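Local coordinates for 70 KDA protein (Xanthomonas sp., PDB 4B2N) that acts as a processive rubber oxygenase, a diheme c-type cytochrome that uses dioxygen to cleave the polyisoprene of latex, at residues A[142-147]-A[195-200]; A[148-153]-A[167-172]; A[210-215]-A[510-515]; A[540-545]-A[552-557]. One frame throughout, in Å; residues are numbered along the deposited sequence.

From the N terminus, the chain leaves helix 133-141 and enters 142-147, the first half of contact 1. It runs directly into 148-153 and folds back at 167-172. Contact 2 therefore closes a hairpin of two short strands within the larger loop that contact 1 closes at 195-200, which starts on the last residue of the first heme-binding motif. Next comes 210-215, which meets 510-515 almost 300 residues later. Contact 3 thus ties the surroundings of the first heme to those of the second. Contact 4 closes a small surface loop between 540-545 and 552-557. Contact 1 touches the other three: Tyr144 meets Leu171 and Asn213, and Gly200 meets Tyr555. Contacts 3 and 4 meet at Ala215 and Tyr553.

Contact 1 (A[142-147]-A[195-200]); sequences GLYPAP and HDSRLG. With HEC (heme c), chain C.
Tyr144 lays its ring over the backbone of Ser197 and Arg198. Arg198 N sits above the centre of one face. Ser197 CA lies over the same face nearer the rim and makes a CH-pi contact, 3.9 Å from the centroid of the Tyr144 ring. Ser197 CB comes up to the far end of the ring, 3.3 Å from Tyr144 OH. That hydroxyl is hydrogen-bonded to Asn213, while Ser197 OG turns to the carbonyls of Leu211 and Pro212.

Arg198 runs antiparallel to the Tyr144 side chain, with CB 3.7 Å from Tyr144 CD2. Its chain is extended from CG to NE (chi2 -172°), which carries the guanidinium along to the carbonyl of Pro145. The grip is side-on and uses two nitrogens. Arg198 NE is 2.8 Å from Pro145 O, and Arg198 NH2 is 3.0 Å from the same Pro145 O. The NE bond is the straighter, with 155° at the hydrogen against 138°. Pro145 O lies in the guanidinium plane, but NH2 stands well above the carbonyl plane. Arg198 NH2 also packs 3.7 Å from Pro147 CB.

His195, which begins the segment, completes the CXXCH heme motif with Cys191 and Cys194. Its NE2 binds the heme iron at 2.0 Å. The loop leaving this ligand is thus held by a flat ring on its backbone and by two bonds that fix the guanidinium's rotation.

Contact 2 (A[148-153]-A[167-172]); sequences FRNPYP and GQLPLG
Phe148 and Leu171 touch at the open end of a small antiparallel beta hairpin, whose short strands 151-152 and 167-168 are joined by a long loop. The two side chains meet roughly perpendicular, with Phe148 CE1 3.8 Å from Leu171 CD1. The backbone carbonyl of Phe148 takes a hydrogen bond from the Gln168 side chain. The donor NE2 lies in the carbonyl plane, 3.0 Å from Phe148 O.

Arg149 turns away from the partner segment, and its guanidinium is hydrogen-bonded to Asn163 O in the connecting loop. At Asn150 the same Gln168 amide is used again: Asn150 N donates to Gln168 OE1 over 2.8 Å, nearly straight at 170°. Gln168 reaches both backbone groups because its chain bends at chi2 (83°). The amide thus stands in for a pair of backbone groups beyond the end of the strands. Asn150 O in turn accepts from Leu169 N.

Pro151 pairs with Gln168 in a non-hydrogen-bonded pair. Its CA comes 3.1 Å from Gly167 O in a CA-H...O contact. Tyr152 and Gly167 form the hydrogen-bonded pair, with a backbone bond in each direction. The phenol of Tyr152 is hydrogen-bonded to His118 ND1. Leu169 CD2 packs 3.6 Å from Tyr152 CD2. Gly167 CA lies over one face of that ring, 4.0 Å from the centroid of Tyr152.

Contact 3 (A[210-215]-A[510-515]); sequences GLPNSA and WATAPY. With HEC (heme c), chain D.
Leu211 meets Ala511 and Thr512 through its branched end. Leu211 CD2 lies 3.6 Å from Ala511 O and 4.1 Å from Thr512 CG2. The torsion at chi1 (-159°) sets CG beside the carbonyl carbon and lets the tip reach over. Thr512 CG2 also touches Pro212, 4.0 Å from Pro212 CD. Further along, Ser214 CB touches Pro514, which follows a cis peptide, at 3.5 Å from Pro514 CD.

No direct hydrogen bond joins the segments. A water sits between them instead, 2.8 Å from Pro212 O. Its bond to Ala513 O is weak, and it has more acceptors in reach than protons to give.

The next shell sets these groups in place. Ser214 OG is hydrogen-bonded to Arg539 NH1. Asn213 OD1 accepts from Ala215 N in an Asx turn. Beyond Pro514, Tyr515 CA lies 3.5 Å from O1A of a propionate of the second heme.

Pro212 is near the first heme's ligand His195, so this contact joins the surroundings of both hemes. Tyr515 packs on Leu524 and Val527 of helix 524-528, while Ser214 and Pro514 both lie against Trp567 of strand 566-567.

Contact 4 (A[540-545]-A[552-557]); sequences PYTAAG and GYDYSF
Pro540 O is gripped twice, by Asp554 N at 3.1 Å and by a water at 2.8 Å. The backbone bond is nearly straight, 169° at the hydrogen. The water also donates to Asp554 O at 2.7 Å, so it bridges the two segments beside the direct bond. A second backbone bond lies on the other side of Tyr541 in sequence: Thr542 N is 2.9 Å from Gly552 O and stands above that carbonyl's plane. Thr542 CG2 packs against the bare glycine backbone, 3.3 Å from Gly552 N.

Tyr541 and Tyr553 run alongside each other in one direction. They touch through their ring carbons, with CE1 of Tyr541 3.8 Å from CE1 of Tyr553. In both, CG is anti to the carbonyl carbon (chi1 -58° and -80°), which sends the rings out together. The hydroxyl of Tyr541 is hydrogen-bonded to Met627 O, and the Tyr553 ring makes a cation-pi contact with Arg246.

Asp554 turns its carboxylate along its own segment. OD2 accepts from Ser556 N and, on its syn lone pair, from Ser556 OG; Ser559 is a further partner. At the surface, away from the heme sites, a single beta bridge between Tyr541 and Tyr553 closes the loop, and an Asx turn at Asp554 follows it.

Contact 1 (A[142-147]-A[195-200])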
# COMPACT_ATOMS: atom_id res chain seq x y z
N GLY A 142 8.90 13.10 5.26
CA GLY A 142 7.45 12.98 5.17
C GLY A 142 6.89 11.93 6.12
O GLY A 142 5.95 11.21 5.76
N LEU A 143 7.39 11.94 7.34
CA LEU A 143 6.94 11.03 8.42
C LEU A 143 6.28 11.87 9.54
O LEU A 143 5.95 13.08 9.30
CB LEU A 143 8.17 10.24 8.96
CG LEU A 143 8.88 9.48 7.84
CD1 LEU A 143 10.11 8.77 8.40
CD2 LEU A 143 7.92 8.47 7.16
N TYR A 144 6.02 11.29 10.71
CA TYR A 144 5.22 11.97 11.77
C TYR A 144 5.80 11.59 13.13
O TYR A 144 6.37 10.50 13.25
CB TYR A 144 3.77 11.51 11.71
CG TYR A 144 3.22 11.68 10.31
CD1 TYR A 144 3.46 10.69 9.35
CD2 TYR A 144 2.58 12.87 9.92
CE1 TYR A 144 3.02 10.82 8.05
CE2 TYR A 144 2.09 13.03 8.62
CZ TYR A 144 2.39 12.01 7.67
OH TYR A 144 1.97 12.13 6.37
N PRO A 145 5.57 12.42 14.17
CA PRO A 145 5.78 11.99 15.55
C PRO A 145 4.92 10.79 15.82
O PRO A 145 3.73 10.71 15.45
CB PRO A 145 5.41 13.22 16.42
CG PRO A 145 4.81 14.22 15.49
CD PRO A 145 5.04 13.80 14.04
N ALA A 146 5.58 9.77 16.33
CA ALA A 146 4.90 8.49 16.53
C ALA A 146 3.97 8.58 17.73
O ALA A 146 4.26 9.27 18.67
CB ALA A 146 5.97 7.38 16.78
N PRO A 147 2.85 7.83 17.70
CA PRO A 147 1.98 7.75 18.85
C PRO A 147 2.41 6.65 19.85
O PRO A 147 1.68 6.36 20.76
CB PRO A 147 0.62 7.37 18.22
CG PRO A 147 1.03 6.55 17.05
CD PRO A 147 2.43 6.95 16.63
N HIS A 195 2.31 3.22 5.06
CA HIS A 195 0.94 2.78 5.39
C HIS A 195 0.22 3.62 6.41
O HIS A 195 -0.98 3.53 6.52
CB HIS A 195 0.94 1.30 5.79
CG HIS A 195 0.97 0.42 4.60
ND1 HIS A 195 -0.16 0.15 3.86
CD2 HIS A 195 2.01 -0.35 4.07
CE1 HIS A 195 0.18 -0.72 2.84
NE2 HIS A 195 1.53 -0.99 2.95
N ASP A 196 0.91 4.55 7.06
CA ASP A 196 0.35 5.30 8.17
C ASP A 196 0.66 6.80 8.02
O ASP A 196 1.69 7.21 7.42
CB ASP A 196 0.91 4.82 9.56
CG ASP A 196 0.30 3.44 9.94
OD1 ASP A 196 -0.91 3.36 10.15
OD2 ASP A 196 1.05 2.46 9.95
N SER A 197 -0.21 7.62 8.62
CA SER A 197 0.10 9.06 8.68
C SER A 197 -0.83 9.70 9.67
O SER A 197 -1.73 9.04 10.14
CB SER A 197 -0.13 9.72 7.31
OG SER A 197 -1.44 9.36 6.83
N ARG A 198 -0.60 10.98 9.98
CA ARG A 198 -1.49 11.73 10.88
C ARG A 198 -2.22 12.64 9.95
O ARG A 198 -1.57 13.25 9.10
CB ARG A 198 -0.63 12.56 11.83
CG ARG A 198 -0.00 11.73 12.94
CD ARG A 198 0.67 12.68 13.94
NE ARG A 198 1.27 11.92 15.05
CZ ARG A 198 0.61 11.61 16.17
NH1 ARG A 198 -0.69 11.96 16.29
NH2 ARG A 198 1.19 10.88 17.09
N LEU A 199 -3.53 12.77 10.13
CA LEU A 199 -4.26 13.88 9.57
C LEU A 199 -4.76 14.74 10.75
O LEU A 199 -5.66 14.30 11.49
CB LEU A 199 -5.44 13.38 8.74
CG LEU A 199 -6.31 14.50 8.18
CD1 LEU A 199 -5.39 15.46 7.39
CD2 LEU A 199 -7.40 13.92 7.28
N GLY A 200 -4.24 16.00 10.82
CA GLY A 200 -4.31 16.86 12.01
C GLY A 200 -3.07 16.66 12.87
O GLY A 200 -2.54 15.56 12.93
FE HEC C . 2.63 -2.26 1.91
CHA HEC C . 0.13 -2.93 -0.43
CHB HEC C . 1.22 -4.61 4.11
CHC HEC C . 5.47 -2.18 4.00
CHD HEC C . 3.68 0.41 0.14
NA HEC C . 1.12 -3.49 1.87
C1A HEC C . 0.08 -3.53 0.89
C2A HEC C . -1.07 -4.32 1.31
C3A HEC C . -0.79 -4.83 2.61
C4A HEC C . 0.53 -4.28 2.93
CMA HEC C . -1.71 -5.66 3.49
CAA HEC C . -2.39 -4.60 0.55
CBA HEC C . -3.26 -3.35 0.73
CGA HEC C . -4.52 -3.40 -0.12
O1A HEC C . -4.50 -3.75 -1.35
O2A HEC C . -5.53 -2.99 0.47
NB HEC C . 3.23 -3.27 3.58
C1B HEC C . 2.53 -4.09 4.38
C2B HEC C . 3.23 -4.58 5.56
C3B HEC C . 4.47 -3.89 5.52
C4B HEC C . 4.35 -3.07 4.32
CMB HEC C . 2.64 -5.56 6.48
CAB HEC C . 5.67 -4.01 6.42
CBB HEC C . 6.29 -5.28 6.43
NC HEC C . 4.26 -1.16 2.13
C1C HEC C . 5.37 -1.19 2.96
C2C HEC C . 6.32 -0.07 2.72
C3C HEC C . 5.77 0.65 1.56
C4C HEC C . 4.53 -0.05 1.22
CMC HEC C . 7.61 0.12 3.52
CAC HEC C . 6.33 1.84 0.84
CBC HEC C . 7.71 1.87 0.61
ND HEC C . 2.01 -1.44 0.15
C1D HEC C . 2.56 -0.37 -0.41
C2D HEC C . 1.94 0.04 -1.63
C3D HEC C . 0.91 -0.95 -1.79
C4D HEC C . 1.06 -1.83 -0.65
CMD HEC C . 2.21 1.17 -2.54
CAD HEC C . 0.04 -1.05 -2.99
CBD HEC C . 1.05 -1.77 -3.98
CGD HEC C . 0.42 -1.88 -5.35
O1D HEC C . 0.76 -1.10 -6.27
O2D HEC C . -0.53 -2.73 -5.46

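Contact 2 (A[148-153]-A[167-172])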
# COMPACT_ATOMS: atom_id res chain seq x y z
N PHE A 148 3.59 6.05 19.67
CA PHE A 148 4.09 5.13 20.63
C PHE A 148 5.58 5.46 20.84
O PHE A 148 6.16 6.24 20.06
CB PHE A 148 3.95 3.67 20.19
CG PHE A 148 4.40 3.42 18.78
CD1 PHE A 148 3.47 3.50 17.71
CD2 PHE A 148 5.71 3.03 18.52
CE1 PHE A 148 3.89 3.25 16.37
CE2 PHE A 148 6.14 2.78 17.18
CZ PHE A 148 5.23 2.93 16.13
N ARG A 149 6.14 4.85 21.86
CA ARG A 149 7.58 5.05 22.17
C ARG A 149 8.30 4.19 21.11
O ARG A 149 7.96 2.99 20.92
CB ARG A 149 7.90 4.57 23.58
CG ARG A 149 9.36 4.66 23.96
CD ARG A 149 9.56 4.02 25.32
NE ARG A 149 10.96 3.99 25.46
CZ ARG A 149 11.68 2.90 25.31
NH1 ARG A 149 11.10 1.71 25.12
NH2 ARG A 149 12.98 3.05 25.44
N ASN A 150 9.21 4.82 20.36
CA ASN A 150 9.78 4.21 19.16
C ASN A 150 11.28 4.46 19.30
O ASN A 150 11.82 5.37 18.74
CB ASN A 150 9.18 4.92 17.96
CG ASN A 150 9.60 4.27 16.60
OD1 ASN A 150 9.49 4.93 15.52
ND2 ASN A 150 10.13 3.07 16.64
N PRO A 151 11.97 3.66 20.12
CA PRO A 151 13.30 4.13 20.61
C PRO A 151 14.49 3.80 19.70
O PRO A 151 14.45 2.84 18.89
CB PRO A 151 13.41 3.39 21.97
CG PRO A 151 12.74 2.08 21.72
CD PRO A 151 11.54 2.41 20.79
N TYR A 152 15.58 4.55 19.87
CA TYR A 152 16.85 4.16 19.24
C TYR A 152 17.96 4.59 20.21
O TYR A 152 17.72 5.48 21.01
CB TYR A 152 17.03 4.82 17.88
CG TYR A 152 17.45 6.28 17.89
CD1 TYR A 152 18.87 6.61 17.88
CD2 TYR A 152 16.50 7.31 17.89
CE1 TYR A 152 19.29 7.95 17.85
CE2 TYR A 152 16.92 8.63 17.84
CZ TYR A 152 18.30 8.92 17.80
OH TYR A 152 18.75 10.20 17.74
N PRO A 153 19.14 3.90 20.17
CA PRO A 153 20.14 4.27 21.19
C PRO A 153 21.00 5.46 20.73
O PRO A 153 21.47 5.50 19.58
CB PRO A 153 21.02 2.99 21.26
CG PRO A 153 20.97 2.46 19.84
CD PRO A 153 19.53 2.67 19.43
N GLY A 167 16.76 7.69 22.55
CA GLY A 167 16.34 8.48 21.39
C GLY A 167 14.94 8.00 20.93
O GLY A 167 14.52 6.91 21.31
N GLN A 168 14.22 8.85 20.19
CA GLN A 168 12.92 8.54 19.64
C GLN A 168 12.99 8.74 18.13
O GLN A 168 13.48 9.80 17.64
CB GLN A 168 11.84 9.50 20.26
CG GLN A 168 10.45 9.50 19.58
CD GLN A 168 9.60 8.33 20.08
OE1 GLN A 168 10.09 7.44 20.83
NE2 GLN A 168 8.36 8.23 19.53
N LEU A 169 12.34 7.82 17.41
CA LEU A 169 12.24 7.88 15.99
C LEU A 169 10.84 8.27 15.57
O LEU A 169 9.89 7.95 16.28
CB LEU A 169 12.50 6.48 15.34
CG LEU A 169 13.87 5.84 15.67
CD1 LEU A 169 13.77 4.33 15.47
CD2 LEU A 169 14.92 6.54 14.79
N PRO A 170 10.70 8.95 14.41
CA PRO A 170 9.33 9.20 13.92
C PRO A 170 8.62 7.95 13.51
O PRO A 170 9.27 6.91 13.20
CB PRO A 170 9.57 9.98 12.60
CG PRO A 170 10.89 10.60 12.73
CD PRO A 170 11.71 9.58 13.54
N LEU A 171 7.28 8.00 13.41
CA LEU A 171 6.50 6.92 12.89
C LEU A 171 7.02 6.64 11.51
O LEU A 171 7.18 7.57 10.72
CB LEU A 171 5.07 7.39 12.73
CG LEU A 171 4.08 6.39 12.18
CD1 LEU A 171 3.95 5.09 13.00
CD2 LEU A 171 2.76 7.16 11.97
N GLY A 172 7.28 5.40 11.17
CA GLY A 172 7.83 5.21 9.80
C GLY A 172 9.27 4.79 9.75
O GLY A 172 9.73 4.25 8.74

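Contact 3 (A[210-215]-A[510-515])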
# COMPACT_ATOMS: atom_id res chain seq x y z
N GLY A 210 -3.53 2.87 9.68
CA GLY A 210 -4.01 2.50 8.33
C GLY A 210 -4.50 3.67 7.49
O GLY A 210 -5.23 3.43 6.53
N LEU A 211 -4.14 4.90 7.86
CA LEU A 211 -4.33 6.08 6.99
C LEU A 211 -3.04 6.21 6.12
O LEU A 211 -1.95 6.61 6.59
CB LEU A 211 -4.58 7.35 7.87
CG LEU A 211 -5.30 8.53 7.09
CD1 LEU A 211 -5.36 9.71 7.99
CD2 LEU A 211 -4.62 8.94 5.79
N PRO A 212 -3.11 5.84 4.85
CA PRO A 212 -1.89 5.78 3.98
C PRO A 212 -1.13 7.07 3.94
O PRO A 212 -1.71 8.18 3.98
CB PRO A 212 -2.43 5.46 2.57
CG PRO A 212 -3.89 5.31 2.69
CD PRO A 212 -4.34 5.46 4.13
N ASN A 213 0.16 6.95 3.91
CA ASN A 213 0.96 8.14 3.92
C ASN A 213 0.93 8.88 2.55
O ASN A 213 1.19 8.26 1.49
CB ASN A 213 2.41 7.80 4.30
CG ASN A 213 3.15 9.03 4.83
OD1 ASN A 213 2.68 10.19 4.67
ND2 ASN A 213 4.27 8.82 5.54
N SER A 214 0.57 10.17 2.59
CA SER A 214 0.53 11.01 1.42
C SER A 214 1.81 11.78 1.30
O SER A 214 1.94 12.56 0.38
CB SER A 214 -0.61 12.06 1.52
OG SER A 214 -0.47 12.79 2.72
N ALA A 215 2.74 11.62 2.23
CA ALA A 215 3.80 12.61 2.36
C ALA A 215 5.18 12.03 2.34
O ALA A 215 6.15 12.79 2.19
CB ALA A 215 3.61 13.51 3.60
N TRP A 510 -12.77 9.94 3.08
CA TRP A 510 -12.75 11.36 3.44
C TRP A 510 -11.38 11.87 3.84
O TRP A 510 -11.00 13.05 3.60
CB TRP A 510 -13.83 11.56 4.54
CG TRP A 510 -13.43 11.15 5.97
CD1 TRP A 510 -13.82 9.99 6.67
CD2 TRP A 510 -12.49 11.81 6.87
NE1 TRP A 510 -13.27 9.93 7.92
CE2 TRP A 510 -12.45 10.98 8.11
CE3 TRP A 510 -11.78 13.01 6.84
CZ2 TRP A 510 -11.72 11.32 9.20
CZ3 TRP A 510 -10.99 13.31 7.96
CH2 TRP A 510 -10.99 12.50 9.11
N ALA A 511 -10.58 10.98 4.45
CA ALA A 511 -9.34 11.32 5.10
C ALA A 511 -8.08 11.05 4.26
O ALA A 511 -6.94 11.44 4.65
CB ALA A 511 -9.23 10.48 6.38
N THR A 512 -8.23 10.31 3.18
CA THR A 512 -7.08 9.67 2.52
C THR A 512 -6.65 10.35 1.23
O THR A 512 -6.05 9.72 0.36
CB THR A 512 -7.30 8.16 2.30
OG1 THR A 512 -8.39 7.99 1.37
CG2 THR A 512 -7.72 7.47 3.62
N ALA A 513 -6.93 11.64 1.08
CA ALA A 513 -6.43 12.31 -0.13
C ALA A 513 -4.83 12.30 -0.10
O ALA A 513 -4.23 12.26 0.96
CB ALA A 513 -7.00 13.74 -0.19
N PRO A 514 -4.16 12.31 -1.27
CA PRO A 514 -4.77 12.34 -2.62
C PRO A 514 -5.21 10.94 -3.13
O PRO A 514 -4.92 9.89 -2.49
CB PRO A 514 -3.63 12.88 -3.47
CG PRO A 514 -2.34 12.38 -2.80
CD PRO A 514 -2.68 12.41 -1.33
N TYR A 515 -5.98 10.94 -4.23
CA TYR A 515 -6.70 9.75 -4.64
C TYR A 515 -6.12 9.05 -5.92
O TYR A 515 -5.33 9.67 -6.67
CB TYR A 515 -8.19 10.13 -4.87
CG TYR A 515 -8.79 10.66 -3.58
CD1 TYR A 515 -9.04 9.81 -2.51
CD2 TYR A 515 -9.03 12.04 -3.42
CE1 TYR A 515 -9.56 10.31 -1.32
CE2 TYR A 515 -9.56 12.56 -2.24
CZ TYR A 515 -9.83 11.65 -1.18
OH TYR A 515 -10.29 12.05 0.03
FE HEC D . -14.70 5.27 -8.26
CHA HEC D . -11.34 5.32 -7.44
CHB HEC D . -15.46 7.57 -5.65
CHC HEC D . -17.92 5.63 -9.36
CHD HEC D . -14.26 2.35 -9.98
NA HEC D . -13.64 6.15 -6.78
C1A HEC D . -12.22 6.18 -6.69
C2A HEC D . -11.78 7.09 -5.63
C3A HEC D . -12.99 7.74 -5.10
C4A HEC D . -14.09 7.19 -5.87
CMA HEC D . -13.03 8.74 -3.96
CAA HEC D . -10.37 7.25 -5.08
CBA HEC D . -10.28 6.05 -4.07
CGA HEC D . -8.84 5.87 -3.56
O1A HEC D . -7.96 6.58 -4.10
O2A HEC D . -8.51 5.09 -2.59
NB HEC D . -16.38 6.44 -7.59
C1B HEC D . -16.55 7.28 -6.57
C2B HEC D . -17.88 7.88 -6.43
C3B HEC D . -18.61 7.30 -7.58
C4B HEC D . -17.61 6.45 -8.19
CMB HEC D . -18.33 8.85 -5.36
CAB HEC D . -20.03 7.56 -8.03
CBB HEC D . -20.24 8.86 -8.50
NC HEC D . -15.89 4.15 -9.31
C1C HEC D . -17.17 4.50 -9.83
C2C HEC D . -17.69 3.59 -10.85
C3C HEC D . -16.62 2.63 -11.02
C4C HEC D . -15.50 3.06 -10.13
CMC HEC D . -19.03 3.64 -11.57
CAC HEC D . -16.67 1.49 -11.99
CBC HEC D . -16.95 1.59 -13.30
ND HEC D . -13.16 4.05 -8.56
C1D HEC D . -13.09 2.97 -9.33
C2D HEC D . -11.80 2.31 -9.47
C3D HEC D . -10.92 3.19 -8.73
C4D HEC D . -11.84 4.22 -8.25
CMD HEC D . -11.45 1.05 -10.22
CAD HEC D . -9.43 3.03 -8.52
CBD HEC D . -8.78 3.92 -9.60
CGD HEC D . -7.28 3.92 -9.51
O1D HEC D . -6.57 3.65 -10.49
O2D HEC D . -6.82 4.17 -8.42
O HOH W 1 -3.74 9.16 2.38

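Contact 4 (A[540-545]-A[552-557])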
# COMPACT_ATOMS: atom_id res chain seq x y z
N PRO A 540 0.25 22.81 1.13
CA PRO A 540 0.89 23.79 2.00
C PRO A 540 2.07 23.12 2.67
O PRO A 540 1.97 21.95 3.07
CB PRO A 540 -0.22 24.10 3.03
CG PRO A 540 -1.50 23.81 2.31
CD PRO A 540 -1.16 22.61 1.48
N TYR A 541 3.17 23.87 2.80
CA TYR A 541 4.32 23.35 3.53
C TYR A 541 4.40 23.93 4.94
O TYR A 541 3.85 24.97 5.26
CB TYR A 541 5.59 23.79 2.83
CG TYR A 541 5.70 23.36 1.38
CD1 TYR A 541 4.97 22.27 0.85
CD2 TYR A 541 6.60 24.04 0.53
CE1 TYR A 541 5.06 21.92 -0.49
CE2 TYR A 541 6.79 23.63 -0.79
CZ TYR A 541 6.06 22.58 -1.30
OH TYR A 541 6.25 22.24 -2.66
N THR A 542 5.14 23.23 5.77
CA THR A 542 5.66 23.64 7.03
C THR A 542 6.82 24.65 6.80
O THR A 542 7.32 24.73 5.68
CB THR A 542 6.25 22.29 7.48
OG1 THR A 542 5.33 21.66 8.37
CG2 THR A 542 7.61 22.39 7.99
N ALA A 543 7.26 25.38 7.84
CA ALA A 543 8.47 26.22 7.76
C ALA A 543 9.70 25.30 7.74
O ALA A 543 9.62 24.19 8.21
CB ALA A 543 8.57 27.12 9.00
N ALA A 544 10.81 25.76 7.19
CA ALA A 544 12.06 25.05 7.21
C ALA A 544 12.49 24.96 8.68
O ALA A 544 11.99 25.69 9.56
CB ALA A 544 13.10 25.82 6.37
N GLY A 545 13.39 24.04 9.01
CA GLY A 545 13.85 23.96 10.38
C GLY A 545 15.13 24.81 10.55
O GLY A 545 15.53 25.54 9.65
N GLY A 552 8.44 20.66 5.30
CA GLY A 552 7.80 19.39 5.12
C GLY A 552 6.42 19.71 4.62
O GLY A 552 6.06 20.92 4.36
N TYR A 553 5.64 18.67 4.43
CA TYR A 553 4.22 18.89 4.07
C TYR A 553 3.50 19.10 5.40
O TYR A 553 3.65 18.30 6.36
CB TYR A 553 3.59 17.65 3.41
CG TYR A 553 3.89 17.44 1.92
CD1 TYR A 553 4.66 18.37 1.16
CD2 TYR A 553 3.38 16.32 1.27
CE1 TYR A 553 4.93 18.15 -0.16
CE2 TYR A 553 3.67 16.09 -0.06
CZ TYR A 553 4.43 17.01 -0.77
OH TYR A 553 4.61 16.82 -2.11
N ASP A 554 2.68 20.16 5.48
CA ASP A 554 1.96 20.39 6.68
C ASP A 554 0.79 19.43 6.74
O ASP A 554 0.05 19.23 5.74
CB ASP A 554 1.39 21.82 6.66
CG ASP A 554 0.63 22.12 7.92
OD1 ASP A 554 1.25 22.55 8.83
OD2 ASP A 554 -0.61 21.95 8.00
N TYR A 555 0.57 18.83 7.90
CA TYR A 555 -0.60 17.86 7.98
C TYR A 555 -1.66 18.29 8.98
O TYR A 555 -2.46 17.48 9.46
CB TYR A 555 -0.09 16.44 8.33
CG TYR A 555 0.74 16.39 9.61
CD1 TYR A 555 2.10 16.68 9.59
CD2 TYR A 555 0.17 16.00 10.83
CE1 TYR A 555 2.88 16.58 10.75
CE2 TYR A 555 0.95 15.92 12.01
CZ TYR A 555 2.27 16.25 11.96
OH TYR A 555 3.04 16.17 13.10
N SER A 556 -1.68 19.58 9.32
CA SER A 556 -2.67 20.12 10.25
C SER A 556 -4.03 20.28 9.56
O SER A 556 -4.13 20.28 8.28
CB SER A 556 -2.14 21.46 10.83
OG SER A 556 -2.47 22.52 9.93
N PHE A 557 -5.11 20.38 10.36
CA PHE A 557 -6.46 20.50 9.76
C PHE A 557 -6.56 21.67 8.80
O PHE A 557 -7.28 21.59 7.80
CB PHE A 557 -7.56 20.59 10.79
CG PHE A 557 -7.98 19.25 11.42
CD1 PHE A 557 -7.46 18.02 11.01
CD2 PHE A 557 -8.91 19.26 12.47
CE1 PHE A 557 -7.89 16.83 11.65
CE2 PHE A 557 -9.33 18.10 13.07
CZ PHE A 557 -8.84 16.88 12.64
O HOH W 2 -0.03 20.06 3.19